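Local coordinates for pseudoalteromonas arctica PAMC 21717 (Pseudoalteromonas arctica, PDB 5YL7), which is a cold-active, calcium-binding serine protease of the subtilase family that hydrolyses peptide bonds and has been examined as a laundry detergent enzyme, at residues A[24-29]-A[329-334]; A[35-40]-A[290-295]; A[228-233]-A[322-327]. All coordinates share one frame; numbering follows the deposited sequence.

Contact 1 (A[24-29]-A[329-334])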
loop_
_atom_site.group_PDB
_atom_site.type_symbol
_atom_site.label_atom_id
_atom_site.label_comp_id
_atom_site.label_asym_id
_atom_site.label_seq_id
_atom_site.Cartn_x
_atom_site.Cartn_y
_atom_site.Cartn_z
ATOM N N PRO A 24 -8.881 -16.043 -4.602
ATOM C CA PRO A 24 -9.439 -17.236 -3.923
ATOM C C PRO A 24 -8.608 -18.472 -4.064
ATOM O O PRO A 24 -8.416 -19.199 -3.008
ATOM C CB PRO A 24 -10.817 -17.329 -4.615
ATOM C CG PRO A 24 -11.225 -15.898 -4.844
ATOM C CD PRO A 24 -9.901 -15.268 -5.316
ATOM N N THR A 25 -8.059 -18.789 -5.191
ATOM C CA THR A 25 -7.227 -19.911 -5.340
ATOM C C THR A 25 -5.917 -19.805 -4.590
ATOM O O THR A 25 -5.351 -20.729 -3.998
ATOM C CB THR A 25 -6.941 -20.230 -6.872
ATOM O OG1 THR A 25 -8.226 -20.605 -7.366
ATOM C CG2 THR A 25 -5.881 -21.351 -6.997
ATOM N N ALA A 26 -5.334 -18.545 -4.563
ATOM C CA ALA A 26 -4.137 -18.354 -3.779
ATOM C C ALA A 26 -4.320 -18.674 -2.303
ATOM O O ALA A 26 -3.426 -19.274 -1.689
ATOM C CB ALA A 26 -3.654 -16.904 -3.965
ATOM N N TRP A 27 -5.444 -18.224 -1.779
ATOM C CA TRP A 27 -5.762 -18.419 -0.337
ATOM C C TRP A 27 -5.892 -19.898 0.029
ATOM O O TRP A 27 -5.763 -20.192 1.242
ATOM C CB TRP A 27 -6.988 -17.659 -0.009
ATOM C CG TRP A 27 -6.822 -16.118 0.018
ATOM C CD1 TRP A 27 -5.707 -15.411 0.379
ATOM C CD2 TRP A 27 -7.832 -15.186 -0.243
ATOM N NE1 TRP A 27 -5.998 -14.106 0.347
ATOM C CE2 TRP A 27 -7.288 -13.888 -0.016
ATOM C CE3 TRP A 27 -9.179 -15.255 -0.668
ATOM C CZ2 TRP A 27 -8.034 -12.753 -0.140
ATOM C CZ3 TRP A 27 -9.894 -14.164 -0.845
ATOM C CH2 TRP A 27 -9.293 -12.848 -0.610
ATOM N N ASP A 28 -6.090 -20.822 -0.914
ATOM C CA ASP A 28 -6.021 -22.266 -0.590
ATOM C C ASP A 28 -4.687 -22.638 -0.068
ATOM O O ASP A 28 -4.553 -23.725 0.572
ATOM C CB ASP A 28 -6.417 -23.039 -1.860
ATOM C CG ASP A 28 -7.852 -22.914 -2.173
ATOM O OD1 ASP A 28 -8.682 -22.637 -1.294
ATOM O OD2 ASP A 28 -8.178 -22.996 -3.429
ATOM N N THR A 29 -3.579 -21.917 -0.398
ATOM C CA THR A 29 -2.202 -22.278 -0.093
ATOM C C THR A 29 -1.537 -21.280 0.856
ATOM O O THR A 29 -0.636 -21.581 1.630
ATOM C CB THR A 29 -1.353 -22.259 -1.518
ATOM O OG1 THR A 29 -1.924 -23.330 -2.332
ATOM C CG2 THR A 29 0.009 -22.580 -1.314
ATOM N N VAL A 329 -0.740 -8.683 -11.710
ATOM C CA VAL A 329 -0.356 -9.677 -10.684
ATOM C C VAL A 329 -1.454 -10.735 -10.509
ATOM O O VAL A 329 -2.621 -10.368 -10.415
ATOM C CB VAL A 329 -0.006 -8.943 -9.353
ATOM C CG1 VAL A 329 0.098 -9.930 -8.188
ATOM C CG2 VAL A 329 1.244 -8.152 -9.544
ATOM N N ASP A 330 -0.970 -11.967 -10.500
ATOM C CA ASP A 330 -1.864 -13.121 -10.361
ATOM C C ASP A 330 -1.458 -13.828 -9.109
ATOM O O ASP A 330 -0.444 -14.468 -9.040
ATOM C CB ASP A 330 -1.722 -14.005 -11.621
ATOM C CG ASP A 330 -2.490 -15.268 -11.566
ATOM O OD1 ASP A 330 -2.926 -15.717 -10.481
ATOM O OD2 ASP A 330 -2.671 -15.920 -12.663
ATOM N N ALA A 331 -2.281 -13.601 -8.069
ATOM C CA ALA A 331 -1.872 -14.120 -6.739
ATOM C C ALA A 331 -1.684 -15.623 -6.768
ATOM O O ALA A 331 -0.777 -16.145 -6.129
ATOM C CB ALA A 331 -2.896 -13.761 -5.715
ATOM N N ALA A 332 -2.609 -16.315 -7.390
ATOM C CA ALA A 332 -2.520 -17.816 -7.417
ATOM C C ALA A 332 -1.273 -18.312 -8.073
ATOM O O ALA A 332 -0.547 -19.190 -7.545
ATOM C CB ALA A 332 -3.735 -18.401 -8.060
ATOM N N ALA A 333 -0.933 -17.685 -9.235
ATOM C CA ALA A 333 0.269 -18.091 -9.936
ATOM C C ALA A 333 1.545 -17.762 -9.194
ATOM O O ALA A 333 2.524 -18.477 -9.200
ATOM C CB ALA A 333 0.287 -17.508 -11.345
ATOM N N ALA A 334 1.573 -16.583 -8.521
ATOM C CA ALA A 334 2.673 -16.203 -7.727
ATOM C C ALA A 334 2.926 -17.164 -6.548
ATOM O O ALA A 334 4.044 -17.522 -6.307
ATOM C CB ALA A 334 2.480 -14.737 -7.210
#

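Contact 2 (A[35-40]-A[290-295])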
loop_
_atom_site.group_PDB
_atom_site.type_symbol
_atom_site.label_atom_id
_atom_site.label_comp_id
_atom_site.label_asym_id
_atom_site.label_seq_id
_atom_site.Cartn_x
_atom_site.Cartn_y
_atom_site.Cartn_z
ATOM N N VAL A 35 3.975 -13.298 8.374
ATOM C CA VAL A 35 4.645 -12.233 7.604
ATOM C C VAL A 35 4.195 -10.880 8.113
ATOM O O VAL A 35 3.078 -10.699 8.579
ATOM C CB VAL A 35 4.278 -12.433 6.099
ATOM C CG1 VAL A 35 4.974 -11.399 5.278
ATOM C CG2 VAL A 35 4.645 -13.823 5.645
ATOM N N VAL A 36 5.145 -9.922 8.045
ATOM C CA VAL A 36 4.927 -8.558 8.496
ATOM C C VAL A 36 5.060 -7.597 7.312
ATOM O O VAL A 36 6.067 -7.640 6.587
ATOM C CB VAL A 36 5.904 -8.181 9.620
ATOM C CG1 VAL A 36 5.767 -6.726 10.022
ATOM C CG2 VAL A 36 5.673 -9.069 10.825
ATOM N N VAL A 37 4.039 -6.760 7.153
ATOM C CA VAL A 37 4.023 -5.705 6.142
ATOM C C VAL A 37 4.024 -4.385 6.797
ATOM O O VAL A 37 3.112 -4.072 7.570
ATOM C CB VAL A 37 2.811 -5.860 5.154
ATOM C CG1 VAL A 37 2.856 -4.774 4.083
ATOM C CG2 VAL A 37 2.737 -7.254 4.551
ATOM N N ALA A 38 5.006 -3.520 6.499
ATOM C CA ALA A 38 5.004 -2.130 6.986
ATOM C C ALA A 38 4.284 -1.263 5.967
ATOM O O ALA A 38 4.623 -1.293 4.782
ATOM C CB ALA A 38 6.419 -1.691 7.280
ATOM N N VAL A 39 3.337 -0.482 6.429
ATOM C CA VAL A 39 2.556 0.438 5.581
ATOM C C VAL A 39 2.992 1.836 5.934
ATOM O O VAL A 39 2.732 2.309 7.064
ATOM C CB VAL A 39 1.061 0.229 5.761
ATOM C CG1 VAL A 39 0.285 1.320 5.116
ATOM C CG2 VAL A 39 0.663 -1.123 5.257
ATOM N N LEU A 40 3.730 2.493 5.029
ATOM C CA LEU A 40 4.288 3.834 5.249
ATOM C C LEU A 40 3.325 4.815 4.672
ATOM O O LEU A 40 3.193 4.868 3.439
ATOM C CB LEU A 40 5.673 3.943 4.597
ATOM C CG LEU A 40 6.848 3.439 5.423
ATOM C CD1 LEU A 40 6.726 1.956 5.732
ATOM C CD2 LEU A 40 8.152 3.676 4.662
ATOM N N VAL A 290 0.361 -9.684 -2.049
ATOM C CA VAL A 290 0.906 -10.867 -2.724
ATOM C C VAL A 290 2.323 -11.106 -2.354
ATOM O O VAL A 290 2.715 -12.298 -2.206
ATOM C CB VAL A 290 0.620 -10.833 -4.245
ATOM C CG1 VAL A 290 1.188 -12.071 -4.924
ATOM C CG2 VAL A 290 -0.874 -10.748 -4.507
ATOM N N ALA A 291 3.142 -10.070 -2.189
ATOM C CA ALA A 291 4.491 -10.290 -1.684
ATOM C C ALA A 291 4.482 -11.008 -0.337
ATOM O O ALA A 291 5.344 -11.901 -0.114
ATOM C CB ALA A 291 5.214 -8.939 -1.577
ATOM N N ALA A 292 3.565 -10.688 0.544
ATOM C CA ALA A 292 3.402 -11.402 1.788
ATOM C C ALA A 292 2.965 -12.817 1.566
ATOM O O ALA A 292 3.457 -13.715 2.335
ATOM C CB ALA A 292 2.468 -10.652 2.749
ATOM N N LEU A 293 2.079 -13.123 0.642
ATOM C CA LEU A 293 1.694 -14.514 0.345
ATOM C C LEU A 293 2.920 -15.257 -0.090
ATOM O O LEU A 293 3.159 -16.427 0.352
ATOM C CB LEU A 293 0.598 -14.595 -0.684
ATOM C CG LEU A 293 -0.665 -13.824 -0.398
ATOM C CD1 LEU A 293 -1.710 -14.113 -1.484
ATOM C CD2 LEU A 293 -1.215 -14.116 0.988
ATOM N N ILE A 294 3.697 -14.720 -0.990
ATOM C CA ILE A 294 4.939 -15.312 -1.450
ATOM C C ILE A 294 5.826 -15.572 -0.323
ATOM O O ILE A 294 6.465 -16.699 -0.258
ATOM C CB ILE A 294 5.633 -14.387 -2.525
ATOM C CG1 ILE A 294 4.846 -14.367 -3.792
ATOM C CG2 ILE A 294 7.057 -14.806 -2.731
ATOM C CD1 ILE A 294 5.201 -13.164 -4.699
ATOM N N LYS A 295 6.046 -14.671 0.613
ATOM C CA LYS A 295 6.971 -14.851 1.740
ATOM C C LYS A 295 6.463 -15.939 2.675
ATOM O O LYS A 295 7.339 -16.623 3.245
ATOM C CB LYS A 295 7.165 -13.500 2.449
ATOM C CG LYS A 295 8.258 -13.498 3.471
ATOM C CD LYS A 295 9.619 -13.645 2.838
ATOM C CE LYS A 295 10.727 -13.387 3.842
ATOM N NZ LYS A 295 12.039 -13.527 3.349
#

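Contact 3 (A[228-233]-A[322-327])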
loop_
_atom_site.group_PDB
_atom_site.type_symbol
_atom_site.label_atom_id
_atom_site.label_comp_id
_atom_site.label_asym_id
_atom_site.label_seq_id
_atom_site.Cartn_x
_atom_site.Cartn_y
_atom_site.Cartn_z
ATOM N N GLY A 228 -9.629 -4.273 -16.429
ATOM C CA GLY A 228 -8.332 -4.877 -16.675
ATOM C C GLY A 228 -7.434 -4.102 -17.638
ATOM O O GLY A 228 -6.419 -4.691 -18.051
ATOM N N GLY A 229 -7.763 -2.890 -17.916
ATOM C CA GLY A 229 -6.901 -2.006 -18.667
ATOM C C GLY A 229 -6.398 -0.901 -17.797
ATOM O O GLY A 229 -6.874 -0.680 -16.682
ATOM N N ARG A 230 -5.483 -0.084 -18.350
ATOM C CA ARG A 230 -4.872 0.948 -17.534
ATOM C C ARG A 230 -5.873 1.877 -16.954
ATOM O O ARG A 230 -6.750 2.437 -17.659
ATOM C CB ARG A 230 -3.832 1.775 -18.368
ATOM C CG ARG A 230 -2.981 2.663 -17.482
ATOM C CD ARG A 230 -1.830 3.276 -18.242
ATOM N NE ARG A 230 -2.235 4.118 -19.363
ATOM C CZ ARG A 230 -2.602 5.371 -19.316
ATOM N NH1 ARG A 230 -2.620 6.088 -18.240
ATOM N NH2 ARG A 230 -2.908 5.978 -20.516
ATOM N N ALA A 231 -5.860 2.149 -15.663
ATOM C CA ALA A 231 -6.715 3.184 -15.096
ATOM C C ALA A 231 -6.317 4.505 -15.656
ATOM O O ALA A 231 -5.139 4.784 -15.845
ATOM C CB ALA A 231 -6.570 3.160 -13.549
ATOM N N TYR A 232 -7.307 5.368 -15.946
ATOM C CA TYR A 232 -7.030 6.582 -16.720
ATOM C C TYR A 232 -5.944 7.428 -16.140
ATOM O O TYR A 232 -5.215 8.117 -16.901
ATOM C CB TYR A 232 -8.309 7.411 -16.886
ATOM C CG TYR A 232 -8.989 7.827 -15.615
ATOM C CD1 TYR A 232 -8.682 8.998 -14.959
ATOM C CD2 TYR A 232 -9.997 7.027 -15.021
ATOM C CE1 TYR A 232 -9.340 9.404 -13.831
ATOM C CE2 TYR A 232 -10.671 7.401 -13.925
ATOM C CZ TYR A 232 -10.364 8.591 -13.301
ATOM O OH TYR A 232 -11.042 9.069 -12.166
ATOM N N TYR A 233 -5.773 7.500 -14.836
ATOM C CA TYR A 233 -4.808 8.347 -14.172
ATOM C C TYR A 233 -3.420 7.673 -14.028
ATOM O O TYR A 233 -2.517 8.364 -13.572
ATOM C CB TYR A 233 -5.323 8.730 -12.763
ATOM C CG TYR A 233 -5.644 7.500 -11.940
ATOM C CD1 TYR A 233 -4.631 6.727 -11.394
ATOM C CD2 TYR A 233 -6.947 7.006 -11.782
ATOM C CE1 TYR A 233 -4.902 5.528 -10.761
ATOM C CE2 TYR A 233 -7.218 5.845 -11.156
ATOM C CZ TYR A 233 -6.215 5.052 -10.691
ATOM O OH TYR A 233 -6.439 3.847 -10.055
ATOM N N THR A 322 -0.713 0.177 -21.801
ATOM C CA THR A 322 0.564 0.408 -22.424
ATOM C C THR A 322 1.636 0.697 -21.323
ATOM O O THR A 322 1.442 1.575 -20.501
ATOM C CB THR A 322 0.561 1.528 -23.467
ATOM O OG1 THR A 322 -0.678 1.591 -24.231
ATOM C CG2 THR A 322 1.754 1.332 -24.429
ATOM N N SER A 323 2.708 0.004 -21.464
ATOM C CA SER A 323 3.833 0.189 -20.526
ATOM C C SER A 323 3.438 0.075 -19.062
ATOM O O SER A 323 3.740 0.921 -18.236
ATOM C CB SER A 323 4.537 1.472 -20.759
ATOM O OG SER A 323 5.045 1.543 -22.143
ATOM N N CYS A 324 2.721 -1.003 -18.798
ATOM C CA CYS A 324 2.136 -1.314 -17.508
ATOM C C CYS A 324 2.851 -2.493 -16.873
ATOM O O CYS A 324 2.260 -3.222 -16.009
ATOM C CB CYS A 324 0.694 -1.676 -17.634
ATOM S SG CYS A 324 -0.381 -0.305 -18.086
ATOM N N GLY A 325 4.121 -2.735 -17.172
ATOM C CA GLY A 325 4.848 -3.837 -16.627
ATOM C C GLY A 325 4.468 -5.107 -17.335
ATOM O O GLY A 325 3.917 -5.119 -18.431
ATOM N N THR A 326 4.751 -6.248 -16.709
ATOM C CA THR A 326 4.664 -7.517 -17.433
ATOM C C THR A 326 3.267 -7.992 -17.558
ATOM O O THR A 326 3.035 -8.981 -18.333
ATOM C CB THR A 326 5.532 -8.602 -16.768
ATOM O OG1 THR A 326 4.973 -8.899 -15.488
ATOM C CG2 THR A 326 6.951 -8.185 -16.645
ATOM N N GLY A 327 2.314 -7.499 -16.768
ATOM C CA GLY A 327 0.960 -8.043 -16.708
ATOM C C GLY A 327 0.302 -7.631 -15.407
ATOM O O GLY A 327 0.898 -6.815 -14.665
HETATM O O HOH W 1 -2.725 2.332 -21.865
#

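Contact 1 (A[24-29]-A[329-334])
A26 meets A331 and A332 closely enough for a methyl group to rest on backbone. The CB of A26 points at the other segment and settles over the A331–A332 peptide link, 3.6 Å from the N of A332, while its other neighbour is the methyl of A331, with the two CB atoms 3.7 Å apart. The example shows how alanines let two backbones approach: with small residues on both sides, the CA atoms of A26 and A332 come within 4.0 Å of each other. This is the buried, tight part of the contact. Toward solvent it thins to the exposed T25, which lays its CG2 against the CB of A332 at 3.8 Å; with CG2 anti to the backbone N, the methyl rather than the hydroxyl does the touching. At the start of the helix, D330 is the N-cap, its OD1 taking the N-H of A333 at 3.1 Å from well above the carboxylate plane. The contact thus lays the short helix 23-27 against the first turn of the C-terminal helix 331-338, whose A331 and A334 lean in turn on V290 of helix 280-297.

Contact 2 (A[35-40]-A[290-295])
V35, the residue just before strand 36-41, turns its side chain toward A292 on the helix, and its branches share the work. Its CB lies 4.1 Å from the carbonyl O of A292. From there CG1, anti to the backbone N (chi1 -178°), runs to the methyl of A292, with 3.6 Å between V35 CG1 and A292 CB. The second branch, CG2, sits by the carbonyl instead, 3.5 Å from the O of A292, and its other neighbour is the backbone C of K295 one turn on. Both methyls also lie 4.1 Å from the CB of K295. Two residues along, V37 adds its CG2 to the CB of A292 at 3.9 Å. Replacing V35 with an alanine would probably open a gap over A292 and leave the CB of K295 without its apolar cover. The start of strand 36-41 and the residue before it thus meet helix 280-297 through valine methyls, which rest on a methyl, a methylene and backbone atoms. The contact is mainly apolar and fits by shape, with one methyl also against a helix carbonyl; the lysine contributes carbon here, while its NZ is hydrogen-bonded to the carbonyl oxygens of A301 and P299.

Contact 3 (A[228-233]-A[322-327])
R230 reaches C324 with the carbon part of its side chain and T322 through a water, so one residue supplies both an apolar and a polar link. It also has the most surface buried here. Its CB, CG and CD pass alongside the sulfur, and the nearest approach is 3.9 Å between R230 CD and C324 SG. The first two torsions are extended (chi1 -168°), which carries the methylene chain past the sulfur before a bend at chi3 turns the guanidinium aside.

C324 is the second of the three. Its SG is not a thiol but half of a disulfide with C321, a bond that spans just two intervening residues and closes a tight loop. The sulfur, anti to its own carbonyl carbon, faces the arginine, and R230 also touches C321, so the side chain touches both cysteines of the bridge.

T322 completes the group from the exposed side. Its backbone N gives a hydrogen bond of 2.9 Å to water 1, and the NE of R230 gives one of 3.1 Å to the same water, which therefore accepts twice. That water lies at the edge of the guanidinium, in its plane. At the far end of the arginine, NH1 is hydrogen-bonded to the O of S234 and the OD1 of N204, which should limit turning of the planar group. The backbone of R230 also pairs with that of T320, just ahead of the disulfide.

The contact joins the loop after strand 219-224 to the loop leading into helix 331-338. It illustrates how an arginine can divide its side chain by character: methylenes cover a buried, oxidised sulfur, while partners of the guanidinium include the O of S234, the OD1 of N204 and a water.

In the fold
From the N terminus, the chain first passes through helix 23-27, whose partner waits some 300 residues later; contact 1 therefore closes nearly the whole molecule into one loop and brings a helix near the N terminus beside the C-terminal helix. Strand 36-41 is the next regular element, and contact 2 closes a loop at helix 280-297, nested inside the first. Contact 3 begins within that second loop but finishes beyond it, so contacts 2 and 3 cross, while contact 3 too nests in contact 1. It ties the loop between strands 219-224 and 242-245 to that between helices 303-312 and 331-338. V290 and I294 pack on the C-terminal helix, coupling contacts 1 and 2; contact 3 adjoins contact 1 only in sequence.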